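Local coordinates for protein putative protease (Parabacteroides distasonis ATCC 8503, PDB 3KD4) that is of unknown function but is a putative protease, probably exported, whose substrate has not been established, at residues R85-K97 and C262-R274. Sequence-based numbering, arbitrary orientation. Where two conformers were deposited one is given.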
ATOM      1  N   ARG A  85       5.393   3.915 -15.911  1.00 26.94           N
ATOM      2  CA  ARG A  85       6.183   2.725 -15.552  1.00 27.56           C
ATOM      3  C   ARG A  85       5.268   1.564 -15.164  1.00 27.39           C
ATOM      4  O   ARG A  85       5.548   0.425 -15.523  1.00 28.34           O
ATOM      5  CB  ARG A  85       7.206   3.027 -14.427  1.00 27.22           C
ATOM      6  N   PHE A  86       4.154   1.849 -14.501  1.00 26.97           N
ATOM      7  CA  PHE A  86       3.224   0.798 -14.100  1.00 27.13           C
ATOM      8  C   PHE A  86       2.615   0.005 -15.270  1.00 27.27           C
ATOM      9  O   PHE A  86       2.104  -1.107 -15.067  1.00 26.79           O
ATOM     10  CB  PHE A  86       2.122   1.306 -13.145  1.00 26.67           C
ATOM     11  CG  PHE A  86       1.224   2.381 -13.718  1.00 26.84           C
ATOM     12  CD1 PHE A  86       0.374   2.128 -14.796  1.00 25.40           C
ATOM     13  CD2 PHE A  86       1.187   3.640 -13.128  1.00 26.68           C
ATOM     14  CE1 PHE A  86      -0.458   3.134 -15.287  1.00 25.75           C
ATOM     15  CE2 PHE A  86       0.363   4.637 -13.612  1.00 27.03           C
ATOM     16  CZ  PHE A  86      -0.466   4.377 -14.692  1.00 27.28           C
ATOM     17  N   ALA A  87       2.658   0.580 -16.473  1.00 27.03           N
ATOM     18  CA  ALA A  87       2.061  -0.040 -17.653  1.00 27.47           C
ATOM     19  C   ALA A  87       3.072  -0.784 -18.529  1.00 27.94           C
ATOM     20  O   ALA A  87       2.697  -1.352 -19.565  1.00 27.36           O
ATOM     21  CB  ALA A  87       1.304   1.015 -18.490  1.00 25.95           C
ATOM     22  N   ALA A  88       4.335  -0.798 -18.113  1.00 29.09           N
ATOM     23  CA  ALA A  88       5.414  -1.386 -18.927  1.00 29.87           C
ATOM     24  C   ALA A  88       5.151  -2.882 -19.178  1.00 30.82           C
ATOM     25  O   ALA A  88       4.623  -3.581 -18.316  1.00 30.29           O
ATOM     26  CB  ALA A  88       6.777  -1.193 -18.253  1.00 29.26           C
ATOM     27  N   ASP A  89       5.494  -3.329 -20.382  1.00 32.35           N
ATOM     28  CA  ASP A  89       5.313  -4.733 -20.822  1.00 34.33           C
ATOM     29  C   ASP A  89       3.876  -5.223 -20.766  1.00 33.83           C
ATOM     30  O   ASP A  89       3.666  -6.412 -20.579  1.00 35.12           O
ATOM     31  CB  ASP A  89       6.199  -5.705 -19.994  1.00 35.02           C
ATOM     32  CG  ASP A  89       7.626  -5.211 -19.837  1.00 38.69           C
ATOM     33  OD1 ASP A  89       8.295  -4.965 -20.862  1.00 41.77           O
ATOM     34  OD2 ASP A  89       8.070  -5.045 -18.674  1.00 45.07           O
ATOM     35  N   ALA A  90       2.892  -4.327 -20.925  1.00 33.24           N
ATOM     36  CA  ALA A  90       1.457  -4.660 -20.751  1.00 31.70           C
ATOM     37  C   ALA A  90       0.671  -4.074 -21.925  1.00 30.69           C
ATOM     38  O   ALA A  90       0.078  -2.984 -21.817  1.00 30.35           O
ATOM     39  CB  ALA A  90       0.934  -4.146 -19.443  1.00 31.67           C
ATOM     40  N   PRO A  91       0.667  -4.814 -23.051  1.00 29.22           N
ATOM     41  CA  PRO A  91       0.210  -4.368 -24.349  1.00 27.88           C
ATOM     42  C   PRO A  91      -1.150  -3.782 -24.370  1.00 26.19           C
ATOM     43  O   PRO A  91      -1.378  -2.812 -25.092  1.00 25.00           O
ATOM     44  CB  PRO A  91       0.226  -5.647 -25.169  1.00 28.68           C
ATOM     45  CG  PRO A  91       1.389  -6.376 -24.620  1.00 29.09           C
ATOM     46  CD  PRO A  91       1.312  -6.140 -23.147  1.00 28.80           C
ATOM     47  N   ALA A  92      -2.062  -4.365 -23.603  1.00 24.76           N
ATOM     48  CA  ALA A  92      -3.426  -3.866 -23.556  1.00 24.62           C
ATOM     49  C   ALA A  92      -3.514  -2.428 -23.035  1.00 24.52           C
ATOM     50  O   ALA A  92      -4.512  -1.753 -23.296  1.00 24.67           O
ATOM     51  CB  ALA A  92      -4.303  -4.788 -22.682  1.00 24.82           C
ATOM     52  N   TYR A  93      -2.492  -1.975 -22.301  1.00 24.16           N
ATOM     53  CA  TYR A  93      -2.472  -0.631 -21.699  1.00 24.34           C
ATOM     54  C   TYR A  93      -1.436   0.290 -22.282  1.00 24.27           C
ATOM     55  O   TYR A  93      -1.065   1.304 -21.676  1.00 23.95           O
ATOM     56  CB  TYR A  93      -2.218  -0.748 -20.200  1.00 24.40           C
ATOM     57  CG  TYR A  93      -3.155  -1.713 -19.617  1.00 26.55           C
ATOM     58  CD1 TYR A  93      -4.490  -1.382 -19.435  1.00 27.79           C
ATOM     59  CD2 TYR A  93      -2.743  -3.016 -19.341  1.00 30.64           C
ATOM     60  CE1 TYR A  93      -5.355  -2.284 -18.949  1.00 30.90           C
ATOM     61  CE2 TYR A  93      -3.613  -3.921 -18.847  1.00 31.40           C
ATOM     62  CZ  TYR A  93      -4.909  -3.556 -18.653  1.00 30.36           C
ATOM     63  OH  TYR A  93      -5.767  -4.474 -18.147  1.00 33.06           O
ATOM     64  N   ASN A  94      -0.967  -0.046 -23.473  1.00 23.97           N
ATOM     65  CA  ASN A  94       0.123   0.698 -24.062  1.00 23.85           C
ATOM     66  C   ASN A  94      -0.319   2.054 -24.605  1.00 23.12           C
ATOM     67  O   ASN A  94       0.520   2.809 -25.045  1.00 21.91           O
ATOM     68  CB  ASN A  94       0.845  -0.138 -25.148  1.00 24.33           C
ATOM     69  CG  ASN A  94       0.020  -0.332 -26.399  1.00 26.57           C
ATOM     70  OD1 ASN A  94      -1.099   0.182 -26.544  1.00 25.80           O
ATOM     71  ND2 ASN A  94       0.586  -1.082 -27.337  1.00 30.91           N
ATOM     72  N   GLN A  95      -1.617   2.371 -24.569  1.00 22.29           N
ATOM     73  CA  GLN A  95      -2.062   3.725 -24.921  1.00 22.33           C
ATOM     74  C   GLN A  95      -1.895   4.738 -23.752  1.00 22.27           C
ATOM     75  O   GLN A  95      -1.916   5.946 -23.980  1.00 20.56           O
ATOM     76  CB  GLN A  95      -3.500   3.720 -25.464  1.00 22.81           C
ATOM     77  CG  GLN A  95      -4.648   3.886 -24.450  1.00 23.34           C
ATOM     78  CD  GLN A  95      -4.793   2.762 -23.419  1.00 23.98           C
ATOM     79  OE1 GLN A  95      -4.136   1.717 -23.505  1.00 22.31           O
ATOM     80  NE2 GLN A  95      -5.662   2.991 -22.413  1.00 22.23           N
ATOM     81  N   LEU A  96      -1.705   4.253 -22.519  1.00 22.53           N
ATOM     82  CA  LEU A  96      -1.655   5.140 -21.360  1.00 22.15           C
ATOM     83  C   LEU A  96      -0.499   6.110 -21.470  1.00 22.09           C
ATOM     84  O   LEU A  96       0.517   5.770 -22.055  1.00 21.58           O
ATOM     85  CB  LEU A  96      -1.582   4.350 -20.076  1.00 22.69           C
ATOM     86  CG  LEU A  96      -2.843   3.527 -19.755  1.00 21.76           C
ATOM     87  CD1 LEU A  96      -2.586   2.758 -18.449  1.00 17.48           C
ATOM     88  CD2 LEU A  96      -4.098   4.399 -19.702  1.00 18.96           C
ATOM     89  N   LYS A  97      -0.705   7.336 -20.981  1.00 21.69           N
ATOM     90  CA  LYS A  97       0.289   8.406 -21.060  1.00 22.09           C
ATOM     91  C   LYS A  97       0.638   9.027 -19.741  1.00 21.95           C
ATOM     92  O   LYS A  97      -0.213   9.174 -18.831  1.00 22.50           O
ATOM     93  CB  LYS A  97      -0.168   9.513 -21.972  1.00 22.82           C
ATOM     94  CG  LYS A  97      -0.389   9.081 -23.390  1.00 25.29           C
ATOM     95  CD  LYS A  97       0.868   8.963 -24.149  1.00 32.42           C
ATOM     96  CE  LYS A  97       0.657   8.293 -25.528  1.00 35.22           C
ATOM     97  NZ  LYS A  97       1.992   8.153 -26.206  1.00 39.04           N
ATOM     98  N   CYS A 262      -0.187  -6.761 -13.273  1.00 26.28           N
ATOM     99  CA  CYS A 262       0.080  -5.490 -13.903  0.60 26.18           C
ATOM    100  C   CYS A 262      -0.531  -4.399 -13.028  1.00 25.41           C
ATOM    101  O   CYS A 262      -1.748  -4.283 -12.968  1.00 24.70           O
ATOM    102  CB  CYS A 262      -0.603  -5.533 -15.266  0.60 26.34           C
ATOM    103  SG  CYS A 262      -0.198  -4.225 -16.337  0.60 28.63           S
ATOM    104  N   PRO A 263       0.294  -3.605 -12.339  1.00 25.16           N
ATOM    105  CA  PRO A 263      -0.289  -2.646 -11.390  1.00 24.76           C
ATOM    106  C   PRO A 263      -0.901  -1.358 -12.003  1.00 23.96           C
ATOM    107  O   PRO A 263      -0.504  -0.243 -11.678  1.00 25.74           O
ATOM    108  CB  PRO A 263       0.881  -2.362 -10.450  1.00 24.64           C
ATOM    109  CG  PRO A 263       2.102  -2.453 -11.350  1.00 24.57           C
ATOM    110  CD  PRO A 263       1.771  -3.528 -12.366  1.00 25.78           C
ATOM    111  N   ILE A 264      -1.923  -1.514 -12.818  1.00 23.04           N
ATOM    112  CA  ILE A 264      -2.602  -0.370 -13.413  0.50 22.69           C
ATOM    113  C   ILE A 264      -3.730   0.069 -12.494  1.00 22.64           C
ATOM    114  O   ILE A 264      -4.629  -0.722 -12.183  1.00 22.08           O
ATOM    115  CB  ILE A 264      -3.137  -0.709 -14.773  0.50 22.85           C
ATOM    116  CG1 ILE A 264      -1.971  -1.205 -15.642  0.50 23.24           C
ATOM    117  CG2 ILE A 264      -3.812   0.508 -15.410  0.50 21.68           C
ATOM    118  CD1 ILE A 264      -2.426  -1.937 -16.809  0.50 23.19           C
ATOM    119  N   PRO A 265      -3.671   1.337 -12.028  1.00 22.40           N
ATOM    120  CA  PRO A 265      -4.709   1.836 -11.139  1.00 22.94           C
ATOM    121  C   PRO A 265      -6.057   1.687 -11.820  1.00 22.42           C
ATOM    122  O   PRO A 265      -6.153   1.811 -13.061  1.00 21.32           O
ATOM    123  CB  PRO A 265      -4.362   3.332 -10.973  1.00 22.57           C
ATOM    124  CG  PRO A 265      -2.906   3.430 -11.348  1.00 22.40           C
ATOM    125  CD  PRO A 265      -2.675   2.384 -12.358  1.00 22.90           C
HETATM  126  N   MSE A 266      -7.084   1.450 -11.016  1.00 21.73           N
HETATM  127  CA  MSE A 266      -8.428   1.245 -11.565  1.00 21.77           C
HETATM  128  C   MSE A 266      -8.928   2.437 -12.340  1.00 21.05           C
HETATM  129  O   MSE A 266      -9.640   2.285 -13.331  1.00 21.04           O
HETATM  130  CB  MSE A 266      -9.405   0.905 -10.441  1.00 21.56           C
HETATM  131  CG  MSE A 266      -9.138  -0.450  -9.790  1.00 23.90           C
HETATM  132 SE   MSE A 266     -10.642  -1.040  -8.671  0.75 23.81          SE
HETATM  133  CE  MSE A 266     -10.408   0.218  -7.188  1.00 20.37           C
ATOM    134  N   ALA A 267      -8.576   3.635 -11.881  1.00 21.35           N
ATOM    135  CA  ALA A 267      -8.972   4.869 -12.557  1.00 21.28           C
ATOM    136  C   ALA A 267      -8.493   4.886 -14.001  1.00 21.05           C
ATOM    137  O   ALA A 267      -9.159   5.442 -14.871  1.00 20.98           O
ATOM    138  CB  ALA A 267      -8.414   6.096 -11.820  1.00 21.36           C
HETATM  139  N   MSE A 268      -7.343   4.283 -14.258  1.00 21.11           N
HETATM  140  CA  MSE A 268      -6.757   4.274 -15.606  1.00 21.45           C
HETATM  141  C   MSE A 268      -7.382   3.197 -16.458  1.00 22.17           C
HETATM  142  O   MSE A 268      -7.035   3.051 -17.628  1.00 22.79           O
HETATM  143  CB  MSE A 268      -5.239   4.117 -15.532  1.00 21.60           C
HETATM  144  CG  MSE A 268      -4.534   5.340 -14.932  1.00 24.42           C
HETATM  145 SE   MSE A 268      -4.818   6.843 -16.163  0.75 24.22          SE
HETATM  146  CE  MSE A 268      -6.565   7.599 -15.468  1.00 29.63           C
ATOM    147  N   THR A 269      -8.315   2.434 -15.899  1.00 22.46           N
ATOM    148  CA  THR A 269      -9.092   1.510 -16.724  1.00 24.01           C
ATOM    149  C   THR A 269     -10.594   1.860 -16.660  1.00 24.21           C
ATOM    150  O   THR A 269     -11.437   1.065 -17.017  1.00 27.22           O
ATOM    151  CB  THR A 269      -8.853   0.016 -16.306  1.00 24.27           C
ATOM    152  OG1 THR A 269      -9.477  -0.244 -15.050  1.00 26.71           O
ATOM    153  CG2 THR A 269      -7.373  -0.298 -16.155  1.00 21.43           C
ATOM    154  N   GLY A 270     -10.940   3.040 -16.191  1.00 23.20           N
ATOM    155  CA  GLY A 270     -12.364   3.361 -16.010  1.00 22.60           C
ATOM    156  C   GLY A 270     -13.094   2.434 -15.038  1.00 20.88           C
ATOM    157  O   GLY A 270     -14.313   2.229 -15.164  1.00 20.47           O
ATOM    158  N   TYR A 271     -12.361   1.892 -14.068  1.00 19.04           N
ATOM    159  CA  TYR A 271     -12.918   0.939 -13.115  1.00 19.39           C
ATOM    160  C   TYR A 271     -13.559  -0.293 -13.793  1.00 20.55           C
ATOM    161  O   TYR A 271     -14.614  -0.766 -13.374  1.00 21.91           O
ATOM    162  CB  TYR A 271     -13.929   1.631 -12.163  1.00 19.14           C
ATOM    163  CG  TYR A 271     -13.298   2.736 -11.388  1.00 19.14           C
ATOM    164  CD1 TYR A 271     -12.636   2.475 -10.199  1.00 19.29           C
ATOM    165  CD2 TYR A 271     -13.274   4.033 -11.886  1.00 19.33           C
ATOM    166  CE1 TYR A 271     -12.025   3.470  -9.487  1.00 19.73           C
ATOM    167  CE2 TYR A 271     -12.665   5.061 -11.165  1.00 18.31           C
ATOM    168  CZ  TYR A 271     -12.025   4.765  -9.990  1.00 21.43           C
ATOM    169  OH  TYR A 271     -11.437   5.759  -9.272  1.00 20.12           O
ATOM    170  N   THR A 272     -12.890  -0.849 -14.799  1.00 20.78           N
ATOM    171  CA  THR A 272     -13.383  -2.161 -15.242  0.50 20.59           C
ATOM    172  C   THR A 272     -12.225  -3.037 -15.675  1.00 20.19           C
ATOM    173  O   THR A 272     -11.059  -2.795 -15.266  1.00 18.56           O
ATOM    174  CB  THR A 272     -14.563  -2.069 -16.284  0.50 20.46           C
ATOM    175  OG1 THR A 272     -15.144  -3.390 -16.535  0.50 21.16           O
ATOM    176  CG2 THR A 272     -14.080  -1.420 -17.564  0.50 19.82           C
ATOM    177  N   VAL A 273     -12.579  -4.135 -16.322  1.00 19.76           N
ATOM    178  CA  VAL A 273     -11.687  -5.243 -16.585  1.00 18.98           C
ATOM    179  C   VAL A 273     -11.783  -5.570 -18.036  1.00 19.22           C
ATOM    180  O   VAL A 273     -12.787  -5.249 -18.667  1.00 18.91           O
ATOM    181  CB  VAL A 273     -12.095  -6.484 -15.756  1.00 19.45           C
ATOM    182  CG1 VAL A 273     -11.723  -6.274 -14.269  1.00 18.17           C
ATOM    183  CG2 VAL A 273     -13.606  -6.883 -15.943  1.00 17.32           C
ATOM    184  N   ARG A 274     -10.735  -6.179 -18.591  1.00 19.25           N
ATOM    185  CA  ARG A 274     -10.872  -6.798 -19.888  1.00 19.83           C
ATOM    186  C   ARG A 274     -11.810  -7.973 -19.738  1.00 19.92           C
ATOM    187  O   ARG A 274     -12.069  -8.474 -18.642  1.00 17.75           O
ATOM    188  CB  ARG A 274      -9.546  -7.291 -20.447  1.00 20.31           C
ATOM    189  CG  ARG A 274      -8.620  -6.159 -20.865  1.00 21.50           C
ATOM    190  CD  ARG A 274      -7.251  -6.722 -21.206  1.00 23.29           C
ATOM    191  NE  ARG A 274      -6.556  -7.150 -20.001  1.00 22.86           N
ATOM    192  CZ  ARG A 274      -5.612  -8.079 -19.944  1.00 22.42           C
ATOM    193  NH1 ARG A 274      -5.159  -8.701 -21.032  1.00 22.57           N
ATOM    194  NH2 ARG A 274      -5.096  -8.380 -18.768  1.00 22.46           N
TER
HETATM  195  O   HOH W   1      -6.629   1.511 -19.812  1.00 29.46           O
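In Phe86, CG sits between the backbone N and the carbonyl carbon (chi1 61°), which lays the ring against Pro265; in Tyr93, CG is anti to the carbonyl carbon (chi1 -51°), which carries the ring toward Ile264 and its hydroxyl toward Arg274. The flat Phe86 ring offers a face to Pro265 CD, 3.7 Å from its centroid and 9° off the ring normal, a CH-pi contact that suits proline's slightly polarised CD hydrogens. Phe86 CB also meets Pro263 O at 3.4 Å, at an inverse gamma turn centred on Pro263. Branched Leu96 puts CD1 both at the edge of the Phe86 ring, in its plane, and 4.2 Å from selenomethionine Met268 CB.

The contact joins the turn-rich loop before strand 97-102, in the DUF3857 region, to the connection leading into helix 276-282 of the following alpha/beta domain, probably transglutaminase-like. A water bridges the two loops, accepting from Gln95 NE2 at 3.1 Å and donating to Met268 O at 2.7 Å.

Tyr93 combines an apolar ring with a polar end. Ile264 lies over one face, though the exact fit of its end, one of two conformers, is doubtful; Ala92 CB covers the other, its small methyl letting Arg274 CD approach to 3.8 Å. Arg274 NE comes within 3.3 Å of Tyr93 OH, which also has a weak hydrogen bond with Glu289 OE1. An alanine replacing Tyr93 would probably open a gap between Ile264 and Ala92 and leave Arg274 NE without the hydroxyl beside it. Arg274 NH2 forms a salt bridge with Glu289 of helix 287-300.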